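PDB 4P1N: Atg1 tMIT from Kluyveromyces marxianus, which belongs to a serine/threonine protein kinase that is probably essential for autophagy and the cytoplasm-to-vacuole pathway, where it is required to form autophagosomes. Local coordinates for residues Glu97-Cys102 / Thr166-Glu171; Leu106-Lys111 / Ile182-Leu187. One frame throughout, in Å; residues are numbered along the deposited sequence.

Helix 10-33 is the first helix of the model, and helix 95-129, after an unmodelled linker, supplies the first segment of both contacts. The chain turns back through helix 137-170, whose C-terminal end meets residues 97-102 in contact 1 and closes a mainly helical loop of 63 residues within the first MIT domain. It then runs on to the start of helix 184-204, where residues 182-187 reach 106-111; contact 2 thus closes a loop of 70 residues and joins the two MIT domains. The segments alternate along the sequence, so the two loops cross. Contact 1 lies near the surface and contact 2 is buried, their centres about 16 Å apart; they touch where Lys-100 CG packs on Ile-182 CD1 at 3.9 Å.

Contact 1 (Glu97-Cys102 / Thr166-Glu171); sequences ELKKLC and TLNQSE
Leu-167 faces Lys-99 where two antiparallel helices of the first MIT domain meet: the local axes run at 151° to each other and approach to 11.2 Å. With its CG anti to the carbonyl carbon, Leu-167 sends CD1 to within 4.2 Å of Lys-99 CG, the two side chains sliding past each other in opposite directions. Its methyls also reach the residue before Lys-99 and one almost a turn later: CD2 of Leu-167 lies 4.3 Å from Leu-98 CD2, and its CD1 lies 4.4 Å from Cys-102 SG. Next in sequence, Asn-168 meets the bent end of Lys-99 at about a right angle. Lys-99 NZ donates to Asn-168 OD1 at 2.6 Å, in the carbonyl plane and on a lone pair, with a C=O...N angle of 132°. The bend at chi3 (89°) brings NZ round to that oxygen, while Glu-179 forms a salt bridge with the same ammonium. Replacing Lys-99 by alanine is likely to leave Asn-168 OD1 and the Glu-179 carboxylate without their shared partner and to remove the CG methylene that packs beside Leu-167 CD1. The contact thus divides one lysine between two chemistries, its methylenes packing on leucine and its ammonium pairing with an amide and a carboxylate.

Contact 2 (Leu106-Lys111 / Ile182-Leu187); sequences LLLYLK and IFVEKL
Leu-107 and Val-184 bring the middle of helix 95-129, in the first MIT domain, against the first turn of helix 184-204, in the second; an MIT domain is typically a three-helix bundle, and this buried contact joins the two units. The backbones come close, with the CA atoms of Leu-107 and Val-184 only 5.9 Å apart.

Apolar packing carries the interface, and no hydrogen bond crosses it. The CB atoms of Leu-107 and Val-184 meet at 4.1 Å. Further out, Leu-107 CD1 lies 3.9 Å from Ile-182 CG2, the two side chains crossing obliquely. Leu-108 extends CD2 to 4.0 Å from Val-184 CG2 and 4.4 Å from Leu-187 CB, while its other neighbours include Phe-27 and Ala-28 of helix 10-33, so this leucine packs against two helices at once.

One polar residue, Lys-111, takes part through its carbon atoms. Its methylenes run toward Val-184, CE approaching CG1 of that valine at 4.3 Å, whereas NZ hydrogen-bonds to Leu-231 O and forms a salt bridge with Glu-235.

Methyl groups also pack against main-chain oxygens. Leu-107 CD1 sits 3.7 Å from Ile-182 O, and in the reverse direction Val-184 CG2, placed anti to its own backbone N by the valine rotamer (CG1 at chi1 73°), comes to 3.8 Å from Leu-107 O.

Contact 1 (Glu97-Cys102 / Thr166-Glu171)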
loop_
_atom_site.group_PDB
_atom_site.type_symbol
_atom_site.label_atom_id
_atom_site.label_comp_id
_atom_site.label_asym_id
_atom_site.label_seq_id
_atom_site.Cartn_x
_atom_site.Cartn_y
_atom_site.Cartn_z
ATOM N N GLU B 97 5.121 3.362 31.978
ATOM C CA GLU B 97 4.957 4.106 30.756
ATOM C C GLU B 97 5.068 3.152 29.574
ATOM O O GLU B 97 4.273 3.236 28.618
ATOM C CB GLU B 97 6.008 5.218 30.661
ATOM C CG GLU B 97 5.512 6.471 29.956
ATOM C CD GLU B 97 6.455 7.657 30.102
ATOM O OE1 GLU B 97 7.127 7.783 31.149
ATOM O OE2 GLU B 97 6.511 8.482 29.164
ATOM N N LEU B 98 6.035 2.237 29.658
ATOM C CA LEU B 98 6.219 1.225 28.637
ATOM C C LEU B 98 4.969 0.376 28.465
ATOM O O LEU B 98 4.493 0.173 27.337
ATOM C CB LEU B 98 7.410 0.316 28.949
ATOM C CG LEU B 98 7.867 -0.514 27.741
ATOM C CD1 LEU B 98 8.534 0.386 26.701
ATOM C CD2 LEU B 98 8.807 -1.627 28.146
ATOM N N LYS B 99 4.426 -0.120 29.571
ATOM C CA LYS B 99 3.211 -0.931 29.480
ATOM C C LYS B 99 2.057 -0.144 28.826
ATOM O O LYS B 99 1.274 -0.708 28.061
ATOM C CB LYS B 99 2.759 -1.436 30.832
ATOM C CG LYS B 99 2.511 -2.927 30.832
ATOM C CD LYS B 99 1.504 -3.339 31.889
ATOM C CE LYS B 99 0.088 -3.288 31.331
ATOM N NZ LYS B 99 -0.791 -4.235 32.068
ATOM N N LYS B 100 1.966 1.143 29.136
ATOM C CA LYS B 100 0.932 1.990 28.571
ATOM C C LYS B 100 1.112 2.160 27.045
ATOM O O LYS B 100 0.163 2.019 26.278
ATOM C CB LYS B 100 0.928 3.357 29.265
ATOM C CG LYS B 100 -0.414 4.052 29.173
ATOM C CD LYS B 100 -0.328 5.541 29.463
ATOM C CE LYS B 100 -1.729 6.141 29.572
ATOM N NZ LYS B 100 -1.840 7.486 28.937
ATOM N N LEU B 101 2.334 2.453 26.628
ATOM C CA LEU B 101 2.658 2.575 25.235
ATOM C C LEU B 101 2.426 1.279 24.461
ATOM O O LEU B 101 1.945 1.318 23.335
ATOM C CB LEU B 101 4.112 3.018 25.050
ATOM C CG LEU B 101 4.415 4.485 25.361
ATOM C CD1 LEU B 101 5.922 4.712 25.352
ATOM C CD2 LEU B 101 3.741 5.419 24.383
ATOM N N CYS B 102 2.794 0.150 25.058
ATOM C CA CYS B 102 2.649 -1.149 24.418
ATOM C C CYS B 102 1.159 -1.471 24.185
ATOM O O CYS B 102 0.765 -1.870 23.054
ATOM C CB CYS B 102 3.322 -2.252 25.243
ATOM S SG CYS B 102 5.130 -2.273 25.098
ATOM N N THR B 166 4.791 -10.861 28.873
ATOM C CA THR B 166 6.054 -10.793 29.600
ATOM C C THR B 166 5.988 -9.799 30.776
ATOM O O THR B 166 6.311 -10.152 31.926
ATOM C CB THR B 166 7.209 -10.457 28.633
ATOM O OG1 THR B 166 7.554 -11.648 27.913
ATOM C CG2 THR B 166 8.448 -9.928 29.369
ATOM N N LEU B 167 5.542 -8.582 30.477
ATOM C CA LEU B 167 5.478 -7.491 31.450
ATOM C C LEU B 167 4.452 -7.740 32.557
ATOM O O LEU B 167 4.701 -7.408 33.707
ATOM C CB LEU B 167 5.162 -6.168 30.737
ATOM C CG LEU B 167 6.274 -5.531 29.879
ATOM C CD1 LEU B 167 5.689 -4.656 28.782
ATOM C CD2 LEU B 167 7.254 -4.721 30.723
ATOM N N ASN B 168 3.301 -8.314 32.210
ATOM C CA ASN B 168 2.266 -8.604 33.198
ATOM C C ASN B 168 2.681 -9.768 34.138
ATOM O O ASN B 168 2.103 -9.942 35.210
ATOM C CB ASN B 168 0.920 -8.913 32.518
ATOM C CG ASN B 168 0.228 -7.662 31.952
ATOM O OD1 ASN B 168 0.404 -6.546 32.450
ATOM N ND2 ASN B 168 -0.585 -7.856 30.912
ATOM N N GLN B 169 3.689 -10.537 33.720
ATOM C CA GLN B 169 4.310 -11.589 34.536
ATOM C C GLN B 169 5.562 -11.136 35.305
ATOM O O GLN B 169 5.832 -11.648 36.398
ATOM C CB GLN B 169 4.711 -12.773 33.640
ATOM C CG GLN B 169 3.598 -13.771 33.374
ATOM C CD GLN B 169 4.065 -14.953 32.539
ATOM O OE1 GLN B 169 4.709 -14.768 31.506
ATOM N NE2 GLN B 169 3.744 -16.175 32.980
ATOM N N SER B 170 6.340 -10.227 34.714
ATOM C CA SER B 170 7.697 -9.893 35.196
ATOM C C SER B 170 7.744 -8.637 36.069
ATOM O O SER B 170 8.701 -8.434 36.831
ATOM C CB SER B 170 8.664 -9.734 34.018
ATOM O OG SER B 170 8.736 -10.924 33.246
ATOM N N GLU B 171 6.724 -7.794 35.938
ATOM C CA GLU B 171 6.485 -6.702 36.877
ATOM C C GLU B 171 5.242 -7.051 37.686
ATOM O O GLU B 171 4.379 -7.795 37.206
ATOM C CB GLU B 171 6.286 -5.374 36.146
#

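Contact 2 (Leu106-Lys111 / Ile182-Leu187)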
loop_
_atom_site.group_PDB
_atom_site.type_symbol
_atom_site.label_atom_id
_atom_site.label_comp_id
_atom_site.label_asym_id
_atom_site.label_seq_id
_atom_site.Cartn_x
_atom_site.Cartn_y
_atom_site.Cartn_z
ATOM N N LEU B 106 -0.679 -1.591 20.550
ATOM C CA LEU B 106 -1.358 -2.811 20.181
ATOM C C LEU B 106 -2.768 -2.550 19.744
ATOM O O LEU B 106 -3.187 -3.056 18.719
ATOM C CB LEU B 106 -1.449 -3.771 21.369
ATOM C CG LEU B 106 -1.390 -5.272 21.133
ATOM C CD1 LEU B 106 -1.922 -5.976 22.387
ATOM C CD2 LEU B 106 -2.055 -5.811 19.875
ATOM N N LEU B 107 -3.520 -1.842 20.580
ATOM C CA LEU B 107 -4.902 -1.521 20.288
ATOM C C LEU B 107 -5.074 -0.787 18.951
ATOM O O LEU B 107 -6.019 -1.065 18.194
ATOM C CB LEU B 107 -5.514 -0.678 21.442
ATOM C CG LEU B 107 -5.625 -1.391 22.801
ATOM C CD1 LEU B 107 -6.318 -0.478 23.801
ATOM C CD2 LEU B 107 -6.355 -2.710 22.673
ATOM N N LEU B 108 -4.162 0.137 18.663
ATOM C CA LEU B 108 -4.156 0.862 17.380
ATOM C C LEU B 108 -3.800 -0.034 16.225
ATOM O O LEU B 108 -4.358 0.120 15.136
ATOM C CB LEU B 108 -3.187 2.059 17.451
ATOM C CG LEU B 108 -3.643 3.108 18.471
ATOM C CD1 LEU B 108 -2.574 4.153 18.684
ATOM C CD2 LEU B 108 -4.981 3.744 18.070
ATOM N N TYR B 109 -2.898 -0.995 16.418
ATOM C CA TYR B 109 -2.658 -1.953 15.362
ATOM C C TYR B 109 -3.903 -2.825 15.166
ATOM O O TYR B 109 -4.197 -3.207 14.041
ATOM C CB TYR B 109 -1.415 -2.839 15.608
ATOM C CG TYR B 109 -0.139 -2.167 15.307
ATOM C CD1 TYR B 109 0.126 -1.648 14.028
ATOM C CD2 TYR B 109 0.781 -1.926 16.309
ATOM C CE1 TYR B 109 1.299 -0.965 13.749
ATOM C CE2 TYR B 109 1.957 -1.219 16.039
ATOM C CZ TYR B 109 2.198 -0.728 14.769
ATOM O OH TYR B 109 3.374 -0.078 14.531
ATOM N N LEU B 110 -4.610 -3.185 16.231
ATOM C CA LEU B 110 -5.787 -4.047 16.059
ATOM C C LEU B 110 -6.906 -3.298 15.342
ATOM O O LEU B 110 -7.616 -3.871 14.567
ATOM C CB LEU B 110 -6.322 -4.612 17.373
ATOM C CG LEU B 110 -5.407 -5.548 18.165
ATOM C CD1 LEU B 110 -6.098 -5.912 19.476
ATOM C CD2 LEU B 110 -5.116 -6.859 17.451
ATOM N N LYS B 111 -7.048 -2.005 15.588
ATOM C CA LYS B 111 -7.993 -1.246 14.848
ATOM C C LYS B 111 -7.587 -1.117 13.386
ATOM O O LYS B 111 -8.446 -1.243 12.478
ATOM C CB LYS B 111 -8.211 0.120 15.498
ATOM C CG LYS B 111 -9.202 1.011 14.784
ATOM C CD LYS B 111 -10.621 0.466 14.775
ATOM C CE LYS B 111 -11.281 0.513 16.159
ATOM N NZ LYS B 111 -12.396 -0.456 16.140
ATOM N N ILE B 182 -7.615 1.058 29.270
ATOM C CA ILE B 182 -7.300 1.796 28.079
ATOM C C ILE B 182 -8.270 1.359 27.020
ATOM O O ILE B 182 -8.394 0.163 26.753
ATOM C CB ILE B 182 -5.866 1.572 27.621
ATOM C CG1 ILE B 182 -4.911 2.031 28.722
ATOM C CG2 ILE B 182 -5.615 2.358 26.328
ATOM C CD1 ILE B 182 -3.462 1.658 28.515
ATOM N N PHE B 183 -8.995 2.337 26.481
ATOM C CA PHE B 183 -9.960 2.146 25.423
ATOM C C PHE B 183 -9.379 2.750 24.143
ATOM O O PHE B 183 -8.957 3.919 24.116
ATOM C CB PHE B 183 -11.254 2.894 25.719
ATOM C CG PHE B 183 -12.113 2.258 26.777
ATOM C CD1 PHE B 183 -12.048 2.691 28.093
ATOM C CD2 PHE B 183 -13.020 1.248 26.456
ATOM C CE1 PHE B 183 -12.857 2.130 29.074
ATOM C CE2 PHE B 183 -13.842 0.691 27.445
ATOM C CZ PHE B 183 -13.751 1.134 28.748
ATOM N N VAL B 184 -9.414 1.977 23.067
ATOM C CA VAL B 184 -8.951 2.477 21.792
ATOM C C VAL B 184 -9.813 3.682 21.340
ATOM O O VAL B 184 -9.345 4.592 20.646
ATOM C CB VAL B 184 -8.968 1.367 20.726
ATOM C CG1 VAL B 184 -10.418 1.065 20.317
ATOM C CG2 VAL B 184 -8.142 1.826 19.522
ATOM N N GLU B 185 -11.077 3.730 21.734
ATOM C CA GLU B 185 -11.870 4.806 21.164
ATOM C C GLU B 185 -11.534 6.157 21.795
ATOM O O GLU B 185 -11.560 7.173 21.117
ATOM C CB GLU B 185 -13.367 4.499 20.998
ATOM C CG GLU B 185 -14.044 3.552 21.904
ATOM C CD GLU B 185 -13.566 2.139 21.935
ATOM O OE1 GLU B 185 -14.118 1.277 21.231
ATOM O OE2 GLU B 185 -12.726 1.852 22.800
ATOM N N LYS B 186 -11.074 6.133 23.032
ATOM C CA LYS B 186 -10.568 7.324 23.678
ATOM C C LYS B 186 -9.260 7.825 23.055
ATOM O O LYS B 186 -9.090 9.011 22.812
ATOM C CB LYS B 186 -10.378 7.042 25.153
ATOM C CG LYS B 186 -9.925 8.252 25.932
ATOM C CD LYS B 186 -8.635 8.010 26.730
ATOM C CE LYS B 186 -8.722 8.665 28.106
ATOM N NZ LYS B 186 -8.845 10.148 27.980
ATOM N N LEU B 187 -8.340 6.909 22.789
ATOM C CA LEU B 187 -7.143 7.187 21.986
ATOM C C LEU B 187 -7.469 7.889 20.663
ATOM O O LEU B 187 -6.920 8.910 20.344
ATOM C CB LEU B 187 -6.435 5.861 21.672
ATOM C CG LEU B 187 -5.171 5.428 22.427
ATOM C CD1 LEU B 187 -4.964 6.184 23.722
ATOM C CD2 LEU B 187 -5.115 3.914 22.619
#